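PDB 3NPP: pfam DUF1093 family protein from Bacillus subtilis, which is of unknown function but is probably exported by way of a signal sequence, this chain being the later part that holds the DUF1093 region. Local coordinates for residues T45-K59 with V67-P79. Residues are numbered along the deposited sequence; the frame is centred on the assembly and turned at random.
Sequences TFFAGKELRKNAYLK and VETWEEVKFEDMP. With GOL (glycerol), chain C.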
# COMPACT_ATOMS: atom_id res chain seq x y z
N THR A 45 -3.78 4.62 -13.25
CA THR A 45 -3.21 3.63 -14.13
C THR A 45 -3.40 2.27 -13.47
O THR A 45 -3.02 2.09 -12.34
CB THR A 45 -1.73 3.89 -14.33
OG1 THR A 45 -1.59 5.09 -15.07
CG2 THR A 45 -1.03 2.75 -15.06
N PHE A 46 -3.99 1.33 -14.19
CA PHE A 46 -4.23 0.01 -13.69
C PHE A 46 -4.20 -0.99 -14.84
O PHE A 46 -4.25 -0.61 -16.03
CB PHE A 46 -5.56 -0.03 -12.96
CG PHE A 46 -6.77 0.24 -13.85
CD1 PHE A 46 -7.16 1.54 -14.13
CD2 PHE A 46 -7.50 -0.81 -14.39
CE1 PHE A 46 -8.25 1.77 -14.92
CE2 PHE A 46 -8.58 -0.58 -15.20
CZ PHE A 46 -8.97 0.69 -15.46
N PHE A 47 -4.13 -2.27 -14.48
CA PHE A 47 -4.00 -3.36 -15.46
C PHE A 47 -5.10 -4.39 -15.24
O PHE A 47 -5.44 -4.66 -14.10
CB PHE A 47 -2.64 -4.04 -15.36
CG PHE A 47 -1.50 -3.14 -15.70
CD1 PHE A 47 -1.01 -2.24 -14.76
CD2 PHE A 47 -0.89 -3.21 -16.94
CE1 PHE A 47 0.05 -1.40 -15.06
CE2 PHE A 47 0.18 -2.38 -17.24
CZ PHE A 47 0.65 -1.47 -16.29
N ALA A 48 -5.65 -4.94 -16.31
CA ALA A 48 -6.57 -6.07 -16.22
C ALA A 48 -5.99 -7.22 -17.01
O ALA A 48 -5.25 -7.02 -17.97
CB ALA A 48 -7.97 -5.67 -16.75
N GLY A 49 -6.33 -8.45 -16.62
CA GLY A 49 -5.92 -9.66 -17.33
C GLY A 49 -6.70 -9.98 -18.59
O GLY A 49 -6.49 -11.05 -19.17
N LYS A 50 -7.64 -9.08 -18.98
CA LYS A 50 -8.31 -9.13 -20.27
C LYS A 50 -8.63 -7.70 -20.72
O LYS A 50 -8.57 -6.75 -19.91
CB LYS A 50 -9.61 -9.95 -20.15
CG LYS A 50 -10.69 -9.35 -19.18
CD LYS A 50 -11.73 -10.41 -18.79
CE LYS A 50 -12.99 -9.79 -18.18
NZ LYS A 50 -13.67 -10.75 -17.18
N GLU A 51 -8.96 -7.56 -22.02
CA GLU A 51 -9.45 -6.29 -22.54
C GLU A 51 -10.86 -6.06 -22.07
O GLU A 51 -11.69 -6.93 -22.20
CB GLU A 51 -9.41 -6.25 -24.06
CG GLU A 51 -8.01 -6.20 -24.58
CD GLU A 51 -7.91 -6.31 -26.10
OE1 GLU A 51 -8.94 -6.05 -26.78
OE2 GLU A 51 -6.79 -6.63 -26.58
N LEU A 52 -11.11 -4.89 -21.51
CA LEU A 52 -12.38 -4.56 -20.90
C LEU A 52 -13.32 -3.97 -21.96
O LEU A 52 -12.87 -3.40 -22.96
CB LEU A 52 -12.16 -3.58 -19.76
CG LEU A 52 -11.23 -4.03 -18.63
CD1 LEU A 52 -10.98 -2.89 -17.67
CD2 LEU A 52 -11.79 -5.28 -17.88
N ARG A 53 -14.61 -4.09 -21.70
CA ARG A 53 -15.65 -3.68 -22.64
C ARG A 53 -15.69 -2.15 -22.69
O ARG A 53 -15.67 -1.50 -21.65
CB ARG A 53 -17.00 -4.25 -22.21
CG ARG A 53 -18.17 -3.98 -23.18
CD ARG A 53 -19.44 -4.73 -22.75
N LYS A 54 -15.65 -1.58 -23.90
CA LYS A 54 -15.77 -0.12 -24.10
C LYS A 54 -17.03 0.46 -23.39
O LYS A 54 -18.09 -0.14 -23.43
CB LYS A 54 -15.83 0.21 -25.61
CG LYS A 54 -15.78 1.73 -25.93
N ASN A 55 -16.83 1.56 -22.67
CA ASN A 55 -17.88 2.22 -21.88
C ASN A 55 -18.38 1.53 -20.60
O ASN A 55 -19.24 2.07 -19.92
CB ASN A 55 -19.05 2.69 -22.78
CG ASN A 55 -18.58 3.64 -23.86
OD1 ASN A 55 -17.65 4.41 -23.65
ND2 ASN A 55 -19.24 3.60 -24.99
N ALA A 56 -17.77 0.41 -20.21
CA ALA A 56 -17.98 -0.16 -18.88
C ALA A 56 -17.52 0.83 -17.79
O ALA A 56 -16.63 1.67 -18.02
CB ALA A 56 -17.23 -1.50 -18.74
N TYR A 57 -18.16 0.76 -16.61
CA TYR A 57 -17.73 1.53 -15.45
C TYR A 57 -16.96 0.62 -14.48
O TYR A 57 -17.38 -0.54 -14.21
CB TYR A 57 -18.91 2.20 -14.77
CG TYR A 57 -19.64 3.20 -15.65
CD1 TYR A 57 -19.18 4.51 -15.77
CD2 TYR A 57 -20.76 2.84 -16.35
CE1 TYR A 57 -19.83 5.43 -16.57
CE2 TYR A 57 -21.44 3.76 -17.17
CZ TYR A 57 -20.97 5.05 -17.28
OH TYR A 57 -21.62 5.96 -18.09
N LEU A 58 -15.85 1.14 -13.96
CA LEU A 58 -14.95 0.37 -13.11
C LEU A 58 -14.72 1.12 -11.81
O LEU A 58 -14.71 2.35 -11.80
CB LEU A 58 -13.60 0.13 -13.81
CG LEU A 58 -13.26 -1.31 -14.20
CD1 LEU A 58 -14.23 -1.84 -15.31
CD2 LEU A 58 -11.79 -1.40 -14.66
N LYS A 59 -14.57 0.35 -10.72
CA LYS A 59 -14.08 0.84 -9.45
C LYS A 59 -12.64 0.26 -9.25
O LYS A 59 -12.46 -0.96 -9.24
CB LYS A 59 -15.02 0.36 -8.33
CG LYS A 59 -14.60 0.76 -6.89
CD LYS A 59 -15.57 0.20 -5.81
CE LYS A 59 -15.47 -1.37 -5.66
NZ LYS A 59 -14.09 -2.23 -5.39
N VAL A 67 -2.65 1.19 -6.42
CA VAL A 67 -3.78 0.44 -6.90
C VAL A 67 -3.65 -1.05 -6.61
O VAL A 67 -2.64 -1.65 -6.92
CB VAL A 67 -3.91 0.55 -8.44
CG1 VAL A 67 -5.08 -0.30 -8.90
CG2 VAL A 67 -4.11 1.99 -8.90
N GLU A 68 -4.72 -1.65 -6.08
CA GLU A 68 -4.73 -3.07 -5.73
C GLU A 68 -5.62 -3.94 -6.57
O GLU A 68 -5.22 -5.04 -6.93
CB GLU A 68 -5.15 -3.22 -4.29
CG GLU A 68 -4.18 -2.55 -3.36
CD GLU A 68 -4.18 -3.15 -1.97
OE1 GLU A 68 -5.28 -3.33 -1.41
OE2 GLU A 68 -3.08 -3.35 -1.43
N THR A 69 -6.82 -3.45 -6.91
CA THR A 69 -7.84 -4.27 -7.57
C THR A 69 -8.72 -3.43 -8.49
O THR A 69 -8.84 -2.21 -8.31
CB THR A 69 -8.80 -5.00 -6.58
OG1 THR A 69 -9.63 -4.05 -5.96
CG2 THR A 69 -8.07 -5.82 -5.53
N TRP A 70 -9.31 -4.08 -9.49
CA TRP A 70 -10.37 -3.49 -10.33
C TRP A 70 -11.64 -4.32 -10.19
O TRP A 70 -11.57 -5.51 -9.96
CB TRP A 70 -9.94 -3.44 -11.79
CG TRP A 70 -9.81 -4.72 -12.48
CD1 TRP A 70 -8.69 -5.50 -12.59
CD2 TRP A 70 -10.83 -5.38 -13.25
NE1 TRP A 70 -8.96 -6.61 -13.35
CE2 TRP A 70 -10.27 -6.58 -13.76
CE3 TRP A 70 -12.18 -5.09 -13.53
CZ2 TRP A 70 -11.00 -7.49 -14.55
CZ3 TRP A 70 -12.92 -5.99 -14.33
CH2 TRP A 70 -12.33 -7.15 -14.84
N GLU A 71 -12.80 -3.67 -10.37
CA GLU A 71 -14.09 -4.33 -10.28
C GLU A 71 -15.06 -3.57 -11.16
O GLU A 71 -15.15 -2.37 -11.05
CB GLU A 71 -14.60 -4.34 -8.84
CG GLU A 71 -16.00 -4.93 -8.67
CD GLU A 71 -16.43 -5.08 -7.24
OE1 GLU A 71 -15.98 -4.30 -6.39
OE2 GLU A 71 -17.24 -6.00 -6.96
N GLU A 72 -15.79 -4.27 -12.02
CA GLU A 72 -16.82 -3.59 -12.82
C GLU A 72 -17.99 -3.24 -11.89
O GLU A 72 -18.40 -4.08 -11.08
CB GLU A 72 -17.32 -4.42 -14.00
CG GLU A 72 -18.38 -3.62 -14.91
CD GLU A 72 -18.94 -4.41 -16.06
OE1 GLU A 72 -18.72 -5.63 -16.12
OE2 GLU A 72 -19.61 -3.79 -16.91
N VAL A 73 -18.52 -2.02 -12.05
CA VAL A 73 -19.76 -1.56 -11.37
C VAL A 73 -20.74 -0.98 -12.41
O VAL A 73 -20.37 -0.77 -13.56
CB VAL A 73 -19.46 -0.50 -10.27
CG1 VAL A 73 -18.54 -1.10 -9.17
CG2 VAL A 73 -18.81 0.76 -10.88
N LYS A 74 -22.00 -0.80 -12.02
CA LYS A 74 -22.99 -0.13 -12.88
C LYS A 74 -23.09 1.32 -12.48
O LYS A 74 -22.90 1.65 -11.34
CB LYS A 74 -24.37 -0.77 -12.78
CG LYS A 74 -24.44 -2.29 -12.99
CD LYS A 74 -23.95 -2.76 -14.33
CE LYS A 74 -25.01 -2.70 -15.36
NZ LYS A 74 -24.38 -3.14 -16.68
N PHE A 75 -23.45 2.18 -13.45
CA PHE A 75 -23.49 3.63 -13.27
C PHE A 75 -24.35 4.00 -12.07
O PHE A 75 -23.94 4.79 -11.22
CB PHE A 75 -24.03 4.28 -14.54
CG PHE A 75 -24.17 5.77 -14.46
CD1 PHE A 75 -23.10 6.60 -14.80
CD2 PHE A 75 -25.35 6.35 -14.09
CE1 PHE A 75 -23.20 7.98 -14.72
CE2 PHE A 75 -25.48 7.76 -14.03
CZ PHE A 75 -24.41 8.57 -14.35
N GLU A 76 -25.53 3.40 -11.99
CA GLU A 76 -26.52 3.75 -10.96
C GLU A 76 -26.12 3.43 -9.51
O GLU A 76 -26.75 3.95 -8.60
CB GLU A 76 -27.89 3.14 -11.29
CG GLU A 76 -28.02 1.59 -11.24
CD GLU A 76 -27.59 0.89 -12.52
OE1 GLU A 76 -27.04 1.56 -13.46
OE2 GLU A 76 -27.79 -0.34 -12.58
N ASP A 77 -25.07 2.61 -9.31
CA ASP A 77 -24.59 2.27 -7.99
C ASP A 77 -23.33 3.00 -7.59
O ASP A 77 -22.86 2.80 -6.50
CB ASP A 77 -24.31 0.76 -7.90
CG ASP A 77 -25.47 -0.05 -8.38
OD1 ASP A 77 -26.62 0.26 -7.96
OD2 ASP A 77 -25.25 -0.96 -9.21
N MSE A 78 -22.78 3.86 -8.46
CA MSE A 78 -21.62 4.65 -8.11
C MSE A 78 -22.06 5.78 -7.17
O MSE A 78 -23.27 6.16 -7.17
CB MSE A 78 -20.98 5.24 -9.36
CG MSE A 78 -20.49 4.18 -10.33
SE MSE A 78 -19.46 4.86 -11.79
CE MSE A 78 -20.59 6.34 -12.43
N PRO A 79 -21.11 6.38 -6.45
CA PRO A 79 -21.46 7.57 -5.65
C PRO A 79 -22.17 8.68 -6.45
O PRO A 79 -21.85 8.89 -7.64
CB PRO A 79 -20.11 8.06 -5.17
CG PRO A 79 -19.28 6.82 -5.07
CD PRO A 79 -19.70 5.97 -6.22
C1 GOL C . -5.19 -4.78 -10.08
O1 GOL C . -4.08 -5.45 -9.57
C2 GOL C . -4.85 -3.91 -11.20
O2 GOL C . -6.05 -3.28 -11.68
C3 GOL C . -3.86 -2.84 -10.83
O3 GOL C . -3.06 -2.85 -11.92
O HOH W 1 -7.62 -9.05 -14.25
O HOH W 2 -20.21 -1.36 -16.16
O HOH W 3 -11.82 -2.72 -7.08
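Lys59 and Glu71 face each other as a hydrogen-bonded antiparallel pair, with Lys59 N to Glu71 O at 2.8 Å and nearly straight (175°), while the return bond from Glu71 N to Lys59 O is more bent. Their side chains run side by side the same way. Lys59, bent at chi3 (70°) and chi4 (53°), brings NZ to Glu71 OE1 at 3.0 Å, a salt bridge with a weak hydrogen bond, and water 3 ties NZ to Lys59 O and Thr69 OG1. This is the hairpin of strands 57-63 and 66-73, with strand 9-15 on the other side of 57-63; strand 41-48 belongs to a second antiparallel sheet. Trp70 reaches across to the end of that strand and the loop after it: Ala48 CB sits over the five-membered ring and Leu52 CD2 over the six-membered one, 4.0 Å from its centroid, while Leu58 CD2, from neighbouring strand 57-63, meets Trp70 CE3 obliquely. Trp70 NE1 reaches Gly49 N through water 1. With an alanine in place of Trp70, Ala48 and Leu52 are likely to lose their aromatic cover and water 1 one of its donors. Past the end of strand 66-73, Phe75 and Met78 pack on Tyr57: Phe75 CB off-centre over its ring, and Met78 SE, a selenomethionine atom, obliquely, 4.0 Å from Tyr57 CD1.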